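Local coordinates for niemann-Pick type C2 protein (Camponotus japonicus, PDB 3WEB), which binds oleic acid inside an immunoglobulin-like beta-sandwich and probably carries such lipids in the chemical communication of worker ants, at residues Ser24-Ile36 / Phe97-Glu109. Numbering follows the deposited sequence.
Sequences SEEKCSIIRESEI and FFVEKATPALSLE. With OLA (oleic acid), chain B.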
loop_
_atom_site.group_PDB
_atom_site.type_symbol
_atom_site.label_atom_id
_atom_site.label_comp_id
_atom_site.label_asym_id
_atom_site.label_seq_id
_atom_site.Cartn_x
_atom_site.Cartn_y
_atom_site.Cartn_z
ATOM N N SER A 24 6.339 3.213 15.988
ATOM C CA SER A 24 6.435 3.117 17.447
ATOM C C SER A 24 5.084 2.842 18.132
ATOM O O SER A 24 5.044 2.398 19.282
ATOM C CB SER A 24 7.055 4.394 18.013
ATOM O OG SER A 24 6.227 5.510 17.732
ATOM N N GLU A 25 3.990 3.117 17.423
ATOM C CA GLU A 25 2.631 2.941 17.946
ATOM C C GLU A 25 2.110 1.518 17.841
ATOM O O GLU A 25 2.525 0.754 16.965
ATOM C CB GLU A 25 1.640 3.789 17.159
ATOM C CG GLU A 25 1.833 5.276 17.197
ATOM C CD GLU A 25 1.000 5.950 16.126
ATOM O OE1 GLU A 25 -0.240 5.727 16.069
ATOM O OE2 GLU A 25 1.591 6.708 15.342
ATOM N N GLU A 26 1.129 1.195 18.690
ATOM C CA GLU A 26 0.470 -0.111 18.641
ATOM C C GLU A 26 -0.272 -0.342 17.316
ATOM O O GLU A 26 -0.242 -1.442 16.768
ATOM C CB GLU A 26 -0.479 -0.284 19.824
ATOM C CG GLU A 26 -1.057 -1.683 19.950
ATOM C CD GLU A 26 -2.133 -1.770 21.008
ATOM O OE1 GLU A 26 -2.943 -0.822 21.116
ATOM O OE2 GLU A 26 -2.171 -2.789 21.727
ATOM N N LYS A 27 -0.935 0.703 16.819
ATOM C CA LYS A 27 -1.638 0.663 15.535
ATOM C C LYS A 27 -1.326 1.941 14.767
ATOM O O LYS A 27 -1.003 2.960 15.378
ATOM C CB LYS A 27 -3.153 0.553 15.757
ATOM C CG LYS A 27 -3.603 -0.732 16.441
ATOM C CD LYS A 27 -5.108 -0.755 16.676
ATOM C CE LYS A 27 -5.507 -1.862 17.642
ATOM N NZ LYS A 27 -5.084 -3.212 17.167
ATOM N N CYS A 28 -1.400 1.895 13.440
ATOM C CA CYS A 28 -1.226 3.109 12.636
ATOM C C CYS A 28 -2.467 3.993 12.721
ATOM O O CYS A 28 -3.518 3.618 12.205
ATOM C CB CYS A 28 -0.931 2.774 11.170
ATOM S SG CYS A 28 -0.761 4.226 10.105
ATOM N N SER A 29 -2.340 5.148 13.382
ATOM C CA SER A 29 -3.408 6.152 13.420
ATOM C C SER A 29 -3.655 6.728 12.031
ATOM O O SER A 29 -2.721 7.164 11.362
ATOM C CB SER A 29 -3.055 7.301 14.379
ATOM O OG SER A 29 -2.820 6.828 15.692
ATOM N N ILE A 30 -4.917 6.706 11.609
ATOM C CA ILE A 30 -5.371 7.315 10.363
ATOM C C ILE A 30 -6.404 8.356 10.765
ATOM O O ILE A 30 -7.474 8.014 11.273
ATOM C CB ILE A 30 -5.987 6.260 9.404
ATOM C CG1 ILE A 30 -4.960 5.165 9.066
ATOM C CG2 ILE A 30 -6.581 6.911 8.154
ATOM C CD1 ILE A 30 -3.844 5.581 8.128
ATOM N N ILE A 31 -6.060 9.623 10.567
ATOM C CA ILE A 31 -6.899 10.730 11.031
ATOM C C ILE A 31 -7.929 11.085 9.966
ATOM O O ILE A 31 -7.571 11.374 8.824
ATOM C CB ILE A 31 -6.063 11.987 11.383
ATOM C CG1 ILE A 31 -4.781 11.630 12.163
ATOM C CG2 ILE A 31 -6.919 13.024 12.108
ATOM C CD1 ILE A 31 -4.985 11.031 13.545
ATOM N N ARG A 32 -9.206 11.058 10.336
ATOM C CA ARG A 32 -10.257 11.507 9.427
ATOM C C ARG A 32 -10.256 13.029 9.316
ATOM O O ARG A 32 -9.750 13.728 10.201
ATOM C CB ARG A 32 -11.635 10.962 9.823
ATOM C CG ARG A 32 -11.926 10.952 11.311
ATOM C CD ARG A 32 -13.031 9.958 11.620
ATOM N NE ARG A 32 -13.359 9.921 13.042
ATOM C CZ ARG A 32 -14.409 9.282 13.554
ATOM N NH1 ARG A 32 -15.244 8.621 12.761
ATOM N NH2 ARG A 32 -14.626 9.305 14.864
ATOM N N GLU A 33 -10.809 13.522 8.209
ATOM C CA GLU A 33 -10.776 14.945 7.839
ATOM C C GLU A 33 -9.350 15.477 7.694
ATOM O O GLU A 33 -9.055 16.613 8.058
ATOM C CB GLU A 33 -11.600 15.799 8.811
ATOM C CG GLU A 33 -13.055 15.371 8.902
ATOM C CD GLU A 33 -13.963 16.489 9.366
ATOM O OE1 GLU A 33 -13.788 16.978 10.504
ATOM O OE2 GLU A 33 -14.856 16.876 8.581
ATOM N N SER A 34 -8.473 14.635 7.152
ATOM C CA SER A 34 -7.089 15.010 6.898
ATOM C C SER A 34 -6.555 14.306 5.656
ATOM O O SER A 34 -7.048 13.239 5.270
ATOM C CB SER A 34 -6.202 14.686 8.105
ATOM O OG SER A 34 -5.889 13.305 8.163
ATOM N N GLU A 35 -5.555 14.925 5.035
ATOM C CA GLU A 35 -4.800 14.301 3.953
ATOM C C GLU A 35 -3.790 13.331 4.547
ATOM O O GLU A 35 -3.078 13.666 5.498
ATOM C CB GLU A 35 -4.065 15.348 3.115
ATOM C CG GLU A 35 -4.933 16.087 2.110
ATOM C CD GLU A 35 -4.120 16.890 1.107
ATOM O OE1 GLU A 35 -2.970 17.281 1.420
ATOM O OE2 GLU A 35 -4.633 17.128 -0.004
ATOM N N ILE A 36 -3.747 12.125 3.991
ATOM C CA ILE A 36 -2.782 11.116 4.399
ATOM C C ILE A 36 -1.799 10.947 3.247
ATOM O O ILE A 36 -2.211 10.756 2.097
ATOM C CB ILE A 36 -3.455 9.759 4.714
ATOM C CG1 ILE A 36 -4.649 9.925 5.672
ATOM C CG2 ILE A 36 -2.442 8.749 5.250
ATOM C CD1 ILE A 36 -4.306 10.499 7.033
ATOM N N PHE A 97 -4.289 10.701 -0.129
ATOM C CA PHE A 97 -5.740 10.590 -0.148
ATOM C C PHE A 97 -6.329 11.299 1.055
ATOM O O PHE A 97 -5.675 11.435 2.090
ATOM C CB PHE A 97 -6.200 9.128 -0.211
ATOM C CG PHE A 97 -5.708 8.273 0.927
ATOM C CD1 PHE A 97 -6.463 8.130 2.091
ATOM C CD2 PHE A 97 -4.501 7.587 0.828
ATOM C CE1 PHE A 97 -6.015 7.334 3.137
ATOM C CE2 PHE A 97 -4.053 6.788 1.869
ATOM C CZ PHE A 97 -4.809 6.660 3.025
ATOM N N PHE A 98 -7.567 11.752 0.902
ATOM C CA PHE A 98 -8.263 12.439 1.967
ATOM C C PHE A 98 -9.244 11.477 2.614
ATOM O O PHE A 98 -10.029 10.819 1.927
ATOM C CB PHE A 98 -8.988 13.670 1.417
ATOM C CG PHE A 98 -9.547 14.573 2.481
ATOM C CD1 PHE A 98 -8.729 15.488 3.136
ATOM C CD2 PHE A 98 -10.895 14.514 2.823
ATOM C CE1 PHE A 98 -9.244 16.323 4.118
ATOM C CE2 PHE A 98 -11.414 15.345 3.803
ATOM C CZ PHE A 98 -10.588 16.252 4.448
ATOM N N VAL A 99 -9.175 11.383 3.937
ATOM C CA VAL A 99 -10.115 10.565 4.694
ATOM C C VAL A 99 -11.292 11.438 5.129
ATOM O O VAL A 99 -11.120 12.375 5.910
ATOM C CB VAL A 99 -9.443 9.903 5.916
ATOM C CG1 VAL A 99 -10.423 8.992 6.642
ATOM C CG2 VAL A 99 -8.216 9.115 5.486
ATOM N N GLU A 100 -12.478 11.118 4.610
ATOM C CA GLU A 100 -13.709 11.862 4.893
ATOM C C GLU A 100 -14.174 11.715 6.342
ATOM O O GLU A 100 -13.786 10.770 7.034
ATOM C CB GLU A 100 -14.832 11.398 3.960
ATOM C CG GLU A 100 -14.721 11.893 2.528
ATOM C CD GLU A 100 -15.934 11.524 1.690
ATOM O OE1 GLU A 100 -17.076 11.758 2.150
ATOM O OE2 GLU A 100 -15.747 11.003 0.568
ATOM N N LYS A 101 -15.014 12.649 6.789
ATOM C CA LYS A 101 -15.662 12.554 8.099
ATOM C C LYS A 101 -16.614 11.355 8.142
ATOM O O LYS A 101 -16.774 10.718 9.187
ATOM C CB LYS A 101 -16.414 13.847 8.434
ATOM C CG LYS A 101 -16.725 14.017 9.915
ATOM C CD LYS A 101 -17.293 15.394 10.227
ATOM C CE LYS A 101 -17.346 15.633 11.729
ATOM N NZ LYS A 101 -17.544 17.070 12.068
ATOM N N ALA A 102 -17.219 11.046 6.994
ATOM C CA ALA A 102 -18.147 9.917 6.850
ATOM C C ALA A 102 -17.480 8.542 7.008
ATOM O O ALA A 102 -18.159 7.508 6.983
ATOM C CB ALA A 102 -18.882 10.004 5.518
ATOM N N THR A 103 -16.157 8.539 7.170
ATOM C CA THR A 103 -15.397 7.314 7.405
ATOM C C THR A 103 -15.629 6.823 8.835
ATOM O O THR A 103 -15.436 7.583 9.792
ATOM C CB THR A 103 -13.885 7.525 7.163
ATOM O OG1 THR A 103 -13.680 8.109 5.870
ATOM C CG2 THR A 103 -13.127 6.201 7.238
ATOM N N PRO A 104 -16.056 5.554 8.982
ATOM C CA PRO A 104 -16.274 4.974 10.307
ATOM C C PRO A 104 -14.977 4.861 11.101
ATOM O O PRO A 104 -13.921 4.587 10.528
ATOM C CB PRO A 104 -16.820 3.576 9.995
ATOM C CG PRO A 104 -16.338 3.270 8.616
ATOM C CD PRO A 104 -16.362 4.591 7.906
ATOM N N ALA A 105 -15.066 5.094 12.406
ATOM C CA ALA A 105 -13.937 4.889 13.298
ATOM C C ALA A 105 -13.876 3.423 13.719
ATOM O O ALA A 105 -14.777 2.924 14.402
ATOM C CB ALA A 105 -14.045 5.794 14.515
ATOM N N LEU A 106 -12.825 2.733 13.285
ATOM C CA LEU A 106 -12.596 1.346 13.679
ATOM C C LEU A 106 -11.115 0.978 13.602
ATOM O O LEU A 106 -10.312 1.705 13.008
ATOM C CB LEU A 106 -13.436 0.379 12.825
ATOM C CG LEU A 106 -12.925 -0.111 11.458
ATOM C CD1 LEU A 106 -13.659 -1.378 11.028
ATOM C CD2 LEU A 106 -13.031 0.965 10.384
ATOM N N SER A 107 -10.781 -0.149 14.225
ATOM C CA SER A 107 -9.458 -0.758 14.127
ATOM C C SER A 107 -9.561 -1.960 13.201
ATOM O O SER A 107 -10.495 -2.760 13.320
ATOM C CB SER A 107 -8.982 -1.233 15.500
ATOM O OG SER A 107 -8.939 -0.169 16.435
ATOM N N LEU A 108 -8.607 -2.082 12.281
ATOM C CA LEU A 108 -8.556 -3.207 11.353
ATOM C C LEU A 108 -7.144 -3.422 10.820
ATOM O O LEU A 108 -6.332 -2.490 10.790
ATOM C CB LEU A 108 -9.530 -2.995 10.185
ATOM C CG LEU A 108 -9.158 -2.076 9.012
ATOM C CD1 LEU A 108 -10.222 -2.176 7.926
ATOM C CD2 LEU A 108 -8.952 -0.626 9.427
ATOM N N GLU A 109 -6.855 -4.651 10.410
ATOM C CA GLU A 109 -5.626 -4.924 9.681
ATOM C C GLU A 109 -5.848 -4.574 8.226
ATOM O O GLU A 109 -6.897 -4.875 7.647
ATOM C CB GLU A 109 -5.217 -6.390 9.780
ATOM C CG GLU A 109 -4.569 -6.792 11.093
ATOM C CD GLU A 109 -4.065 -8.222 11.057
ATOM O OE1 GLU A 109 -4.887 -9.140 10.840
ATOM O OE2 GLU A 109 -2.846 -8.434 11.230
HETATM C C1 OLA B . -6.418 5.218 -4.247
HETATM O O1 OLA B . -5.924 4.644 -5.246
HETATM O O2 OLA B . -7.651 5.269 -4.034
HETATM C C2 OLA B . -5.488 5.889 -3.261
HETATM C C3 OLA B . -5.562 5.204 -1.898
HETATM C C4 OLA B . -4.171 4.899 -1.356
HETATM C C5 OLA B . -3.915 3.400 -1.276
HETATM C C6 OLA B . -2.839 3.064 -0.252
HETATM C C7 OLA B . -3.454 2.305 0.917
HETATM C C8 OLA B . -2.421 1.844 1.945
HETATM C C9 OLA B . -2.051 2.973 2.886
HETATM C C10 OLA B . -2.732 3.284 3.994
HETATM C C11 OLA B . -3.967 2.539 4.451
HETATM C C12 OLA B . -4.939 3.513 5.101
HETATM C C13 OLA B . -6.369 3.242 4.652
HETATM C C14 OLA B . -7.279 4.395 5.053
HETATM C C15 OLA B . -8.728 3.940 5.176
HETATM C C16 OLA B . -9.575 4.506 4.042
HETATM C C17 OLA B . -10.518 5.590 4.553
HETATM C C18 OLA B . -11.812 5.606 3.769
#
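Phe97, Val99, Ile30 and Thr103 form part of the oleic acid pocket wall in this ML-domain beta-sandwich, Ile36 backing the Phe97 ring, where strands 34-44 and 91-99 of the three-stranded sheet meet strand 28-30 of the six-stranded one. Ile36 and Phe97 are an antiparallel hydrogen-bonded pair, fixed by two reciprocal backbone hydrogen bonds, Ile36 N to Phe97 O (2.8 Å) and Phe97 N to Ile36 O (3.0 Å). With chi1 at 58°, Phe97 CG sits between its N and carbonyl carbon, and the ring swings across the strand pair: Ile36 CB lies over one face in a CH-pi contact, 4.0 Å from the centroid, while ring atom CD2 meets C4 of the oleic acid at 3.5 Å. A leucine in place of Phe97 has no ring, and would probably leave Ile36 CB without its CH-pi partner and the acyl chain less closely packed. Val99 divides its branches: CG2 packs on Ile36 CG1 (3.7 Å) and Ile30 CG2, while CG1 faces C17 of the lipid (4.0 Å). Beyond the strands, Arg32 NH1 donates to Thr103 O (3.2 Å, 148° at the hydrogen), which lies in the guanidinium plane; Ala105 CB sits over one face, toward its rim. Thr103 CG2 reaches C18, the lipid's methyl end, at 3.8 Å. Strand 11-18 packs Ile18 against Ile30 and Ile36; strand 121-131 pairs in parallel with 28-30 and sets Ile131 against Thr103.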